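Local coordinates for protein NDP-rhamnosyltransferase (Saccharopolyspora spinosa, PDB 3TSA) that is a glycosyltransferase of the GT-B class, whose chains fold into two domains, each built on a parallel beta-sheet, at residues 220-225 / 278-283; 290-293 / 297-300. One frame throughout, in Å; residues are numbered along the deposited sequence.

In the fold
Both interactions lie on the parallel sheet whose central strands are 219-224 and 289-292, in the second half of the GT-B chain, and their centres are 9 Å apart. Interaction 1 covers a face of the first strand with the loop 278-283; interaction 2 seats helix 296-304 against the neighbouring strand. I291 joins the strands through probable backbone hydrogen bonds, from I291 N to C222 O (2.7 Å) and from C224 N to I291 O (3.0 Å). T298 is the second bridge: its OG1 packs 3.3 Å from C224 SG, and its side chain also touches L280, so loop, helix and both strands share one packed layer.

Interaction 1 of 2, residues 220-225 / 278-283; sequences RVCICM and VPLNLF
The CA atoms of C224 and L280 lie 8.2 Å apart, the shortest distance between CA atoms of strand segment 220-225 and loop 278-283. The loop turns sharply: L282 N hydrogen-bonds to P279 O (2.9 Å) and F283 N to L280 O (3.1 Å), which brings L280 and F283 to the same side. Alternation along the strand points C222 and C224 at them while I223 faces away. The L280 methyl CD1 reaches both sulfurs, 3.7 Å from C224 SG and 4.0 Å from C222 SG. C222 SG also meets the ring of F283, 3.9 Å from CE1. C222 SG lies 5.1 Å from the centroid of the F283 ring and 81° off the ring normal, a sulfur-aromatic contact made at the edge. In both cysteines the sulfur extends anti to the backbone nitrogen (chi1 173° in C222), which carries it out from the strand. L280 O lies above one face of the F283 ring, and V278 O meets its edge in plane. T286 OG1 hydrogen-bonds to both F283 O and R220 NH1, while R220 NE forms a salt bridge with E252. The loop, between strands 272-274 and 289-292, thus folds back over one face of a central strand of the C-terminal GT-B domain. Strand 219-224 runs between strands 251-256 and 289-292, with helix 236-246 packed on I223; on the cysteine side, T298 of helix 296-304 touches both C224 and L280.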
loop_
_atom_site.group_PDB
_atom_site.type_symbol
_atom_site.label_atom_id
_atom_site.label_comp_id
_atom_site.label_asym_id
_atom_site.label_seq_id
_atom_site.Cartn_x
_atom_site.Cartn_y
_atom_site.Cartn_z
ATOM N N ARG A 220 -14.526 -13.870 -23.426
ATOM C CA ARG A 220 -13.781 -14.120 -22.203
ATOM C C ARG A 220 -14.694 -13.900 -20.985
ATOM O O ARG A 220 -15.301 -12.824 -20.820
ATOM C CB ARG A 220 -12.566 -13.183 -22.155
ATOM C CG ARG A 220 -11.677 -13.452 -20.983
ATOM C CD ARG A 220 -10.277 -12.742 -21.141
ATOM N NE ARG A 220 -9.414 -13.305 -22.163
ATOM C CZ ARG A 220 -8.273 -12.735 -22.543
ATOM N NH1 ARG A 220 -7.909 -11.607 -21.970
ATOM N NH2 ARG A 220 -7.527 -13.247 -23.495
ATOM N N VAL A 221 -14.830 -14.920 -20.145
ATOM C CA VAL A 221 -15.673 -14.901 -18.972
ATOM C C VAL A 221 -14.739 -15.136 -17.799
ATOM O O VAL A 221 -14.024 -16.153 -17.760
ATOM C CB VAL A 221 -16.669 -16.085 -19.086
ATOM C CG1 VAL A 221 -17.470 -16.332 -17.744
ATOM C CG2 VAL A 221 -17.642 -15.807 -20.241
ATOM N N CYS A 222 -14.726 -14.231 -16.798
ATOM C CA CYS A 222 -13.921 -14.480 -15.611
ATOM C C CYS A 222 -14.792 -15.090 -14.487
ATOM O O CYS A 222 -15.840 -14.505 -14.158
ATOM C CB CYS A 222 -13.265 -13.180 -15.128
ATOM S SG CYS A 222 -12.374 -13.276 -13.541
ATOM N N ILE A 223 -14.296 -16.115 -13.810
ATOM C CA ILE A 223 -14.940 -16.707 -12.646
ATOM C C ILE A 223 -14.033 -16.369 -11.500
ATOM O O ILE A 223 -12.853 -16.762 -11.492
ATOM C CB ILE A 223 -15.094 -18.261 -12.792
ATOM C CG1 ILE A 223 -16.004 -18.572 -13.964
ATOM C CG2 ILE A 223 -15.561 -18.852 -11.436
ATOM C CD1 ILE A 223 -15.865 -20.109 -14.342
ATOM N N CYS A 224 -14.570 -15.580 -10.548
ATOM C CA CYS A 224 -13.766 -15.046 -9.457
ATOM C C CYS A 224 -14.554 -15.205 -8.152
ATOM O O CYS A 224 -15.697 -14.642 -7.996
ATOM C CB CYS A 224 -13.460 -13.604 -9.751
ATOM S SG CYS A 224 -12.334 -12.965 -8.434
ATOM N N MET A 225 -14.024 -16.092 -7.308
ATOM C CA MET A 225 -14.594 -16.424 -5.986
ATOM C C MET A 225 -13.448 -16.373 -4.955
ATOM O O MET A 225 -12.361 -16.909 -5.230
ATOM C CB MET A 225 -15.301 -17.791 -6.018
ATOM C CG MET A 225 -16.551 -17.633 -6.818
ATOM S SD MET A 225 -17.330 -19.186 -7.061
ATOM C CE MET A 225 -18.447 -18.773 -8.427
ATOM N N VAL A 278 -3.696 -13.108 -9.656
ATOM C CA VAL A 278 -3.557 -11.889 -10.445
ATOM C C VAL A 278 -4.743 -10.995 -10.082
ATOM O O VAL A 278 -5.880 -11.385 -10.313
ATOM C CB VAL A 278 -3.671 -12.135 -11.995
ATOM C CG1 VAL A 278 -3.610 -10.737 -12.749
ATOM C CG2 VAL A 278 -2.566 -13.061 -12.512
ATOM N N PRO A 279 -4.481 -9.790 -9.544
ATOM C CA PRO A 279 -5.527 -8.812 -9.190
ATOM C C PRO A 279 -6.488 -8.602 -10.360
ATOM O O PRO A 279 -6.056 -8.285 -11.491
ATOM C CB PRO A 279 -4.692 -7.521 -8.985
ATOM C CG PRO A 279 -3.467 -8.052 -8.293
ATOM C CD PRO A 279 -3.146 -9.325 -9.119
ATOM N N LEU A 280 -7.786 -8.761 -10.067
ATOM C CA LEU A 280 -8.804 -8.665 -11.077
ATOM C C LEU A 280 -8.679 -7.461 -11.999
ATOM O O LEU A 280 -8.853 -7.540 -13.203
ATOM C CB LEU A 280 -10.113 -8.585 -10.298
ATOM C CG LEU A 280 -11.207 -9.393 -10.861
ATOM C CD1 LEU A 280 -10.685 -10.808 -10.878
ATOM C CD2 LEU A 280 -12.429 -9.138 -9.937
ATOM N N ASN A 281 -8.404 -6.306 -11.427
ATOM C CA ASN A 281 -8.444 -5.108 -12.189
ATOM C C ASN A 281 -7.372 -5.048 -13.262
ATOM O O ASN A 281 -7.479 -4.287 -14.210
ATOM C CB ASN A 281 -8.346 -3.916 -11.192
ATOM C CG ASN A 281 -6.973 -3.718 -10.675
ATOM O OD1 ASN A 281 -6.628 -4.154 -9.568
ATOM N ND2 ASN A 281 -6.153 -3.051 -11.469
ATOM N N LEU A 282 -6.332 -5.869 -13.142
ATOM C CA LEU A 282 -5.270 -5.880 -14.150
ATOM C C LEU A 282 -5.736 -6.437 -15.505
ATOM O O LEU A 282 -5.171 -6.075 -16.552
ATOM C CB LEU A 282 -4.069 -6.672 -13.613
ATOM C CG LEU A 282 -3.418 -6.048 -12.368
ATOM C CD1 LEU A 282 -2.258 -6.894 -11.825
ATOM C CD2 LEU A 282 -2.949 -4.602 -12.760
ATOM N N PHE A 283 -6.784 -7.256 -15.528
ATOM C CA PHE A 283 -7.211 -7.884 -16.790
ATOM C C PHE A 283 -8.713 -7.855 -17.028
ATOM O O PHE A 283 -9.208 -8.243 -18.098
ATOM C CB PHE A 283 -6.750 -9.335 -16.837
ATOM C CG PHE A 283 -7.411 -10.216 -15.794
ATOM C CD1 PHE A 283 -8.632 -10.814 -16.037
ATOM C CD2 PHE A 283 -6.763 -10.480 -14.602
ATOM C CE1 PHE A 283 -9.208 -11.675 -15.079
ATOM C CE2 PHE A 283 -7.323 -11.286 -13.644
ATOM C CZ PHE A 283 -8.583 -11.878 -13.878
#

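Interaction 2 of 2, residues 290-293 / 297-300; sequences VICA and GTAF
T298 meets strand segment 290-293 with a single group, its methyl CG2, which lies 3.7 Å from C292 CB and 3.8 Å from V290 CG1. C292 SG is a little farther from the same methyl, at 4.2 Å. V290 and C292 are alternate residues of the strand and point the same way, whereas I291 between them faces away from the helix; the two side chains thus form a shallow seat for one helix residue. The side chains of V290 and T298 approach each other at a slant. The torsion of T298 (chi1 -68°) sets CG2 trans to its backbone nitrogen and holds OG1 beside that nitrogen, so the methyl and not the hydroxyl faces V290 and C292. The CA atoms of C292 and T298, 7.2 Å apart, are the nearest such pair across the two segments. Farther out, V290 and C292 are held in the sheet by backbone hydrogen bonds to strand 309-311, with which this strand and helix 296-304 form a beta-alpha-beta unit. A299 reaches Q309 of that strand and, like F300, packs on Y321 of helix 318-327. Across the two segments the contact is wholly apolar: methyls and a methylene, with a sulfur at the margin, meet by dispersion forces. Within this contact T298 rests on the fit of these groups, without a directional bond; the short link to the strand and the helix's other contacts also place it.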
loop_
_atom_site.group_PDB
_atom_site.type_symbol
_atom_site.label_atom_id
_atom_site.label_comp_id
_atom_site.label_asym_id
_atom_site.label_seq_id
_atom_site.Cartn_x
_atom_site.Cartn_y
_atom_site.Cartn_z
ATOM N N VAL A 290 -18.448 -11.398 -15.570
ATOM C CA VAL A 290 -17.785 -11.886 -14.402
ATOM C C VAL A 290 -18.771 -12.837 -13.708
ATOM O O VAL A 290 -19.933 -12.430 -13.551
ATOM C CB VAL A 290 -17.418 -10.773 -13.389
ATOM C CG1 VAL A 290 -16.758 -11.433 -12.103
ATOM C CG2 VAL A 290 -16.419 -9.914 -14.077
ATOM N N ILE A 291 -18.354 -14.058 -13.386
ATOM C CA ILE A 291 -19.297 -14.915 -12.569
ATOM C C ILE A 291 -18.664 -14.879 -11.174
ATOM O O ILE A 291 -17.478 -15.220 -10.998
ATOM C CB ILE A 291 -19.311 -16.426 -13.066
ATOM C CG1 ILE A 291 -19.912 -16.533 -14.476
ATOM C CG2 ILE A 291 -20.152 -17.300 -12.107
ATOM C CD1 ILE A 291 -19.631 -17.826 -15.247
ATOM N N CYS A 292 -19.462 -14.501 -10.181
ATOM C CA CYS A 292 -18.942 -14.326 -8.831
ATOM C C CYS A 292 -20.017 -14.613 -7.801
ATOM O O CYS A 292 -21.168 -14.888 -8.152
ATOM C CB CYS A 292 -18.397 -12.916 -8.654
ATOM S SG CYS A 292 -19.624 -11.572 -8.928
ATOM N N ALA A 293 -19.692 -14.445 -6.528
ATOM C CA ALA A 293 -20.714 -14.779 -5.501
ATOM C C ALA A 293 -21.384 -13.465 -5.006
ATOM O O ALA A 293 -22.392 -13.513 -4.230
ATOM C CB ALA A 293 -20.039 -15.534 -4.335
ATOM N N GLY A 297 -15.667 -6.676 -3.416
ATOM C CA GLY A 297 -14.434 -6.268 -4.156
ATOM C C GLY A 297 -14.454 -6.729 -5.629
ATOM O O GLY A 297 -14.265 -5.918 -6.570
ATOM N N THR A 298 -14.809 -8.005 -5.831
ATOM C CA THR A 298 -14.951 -8.570 -7.199
ATOM C C THR A 298 -16.062 -7.811 -7.914
ATOM O O THR A 298 -15.873 -7.322 -9.061
ATOM C CB THR A 298 -15.186 -10.044 -7.136
ATOM O OG1 THR A 298 -13.969 -10.688 -6.633
ATOM C CG2 THR A 298 -15.587 -10.579 -8.560
ATOM N N ALA A 299 -17.206 -7.690 -7.236
ATOM C CA ALA A 299 -18.408 -7.120 -7.925
ATOM C C ALA A 299 -18.263 -5.624 -8.192
ATOM O O ALA A 299 -18.658 -5.150 -9.267
ATOM C CB ALA A 299 -19.668 -7.416 -7.105
ATOM N N PHE A 300 -17.738 -4.869 -7.225
ATOM C CA PHE A 300 -17.605 -3.449 -7.434
ATOM C C PHE A 300 -16.496 -3.168 -8.458
ATOM O O PHE A 300 -16.573 -2.178 -9.190
ATOM C CB PHE A 300 -17.346 -2.711 -6.102
ATOM C CG PHE A 300 -18.561 -2.542 -5.240
ATOM C CD1 PHE A 300 -19.790 -3.186 -5.491
ATOM C CD2 PHE A 300 -18.460 -1.746 -4.135
ATOM C CE1 PHE A 300 -20.931 -2.971 -4.599
ATOM C CE2 PHE A 300 -19.563 -1.492 -3.321
ATOM C CZ PHE A 300 -20.786 -2.154 -3.535
#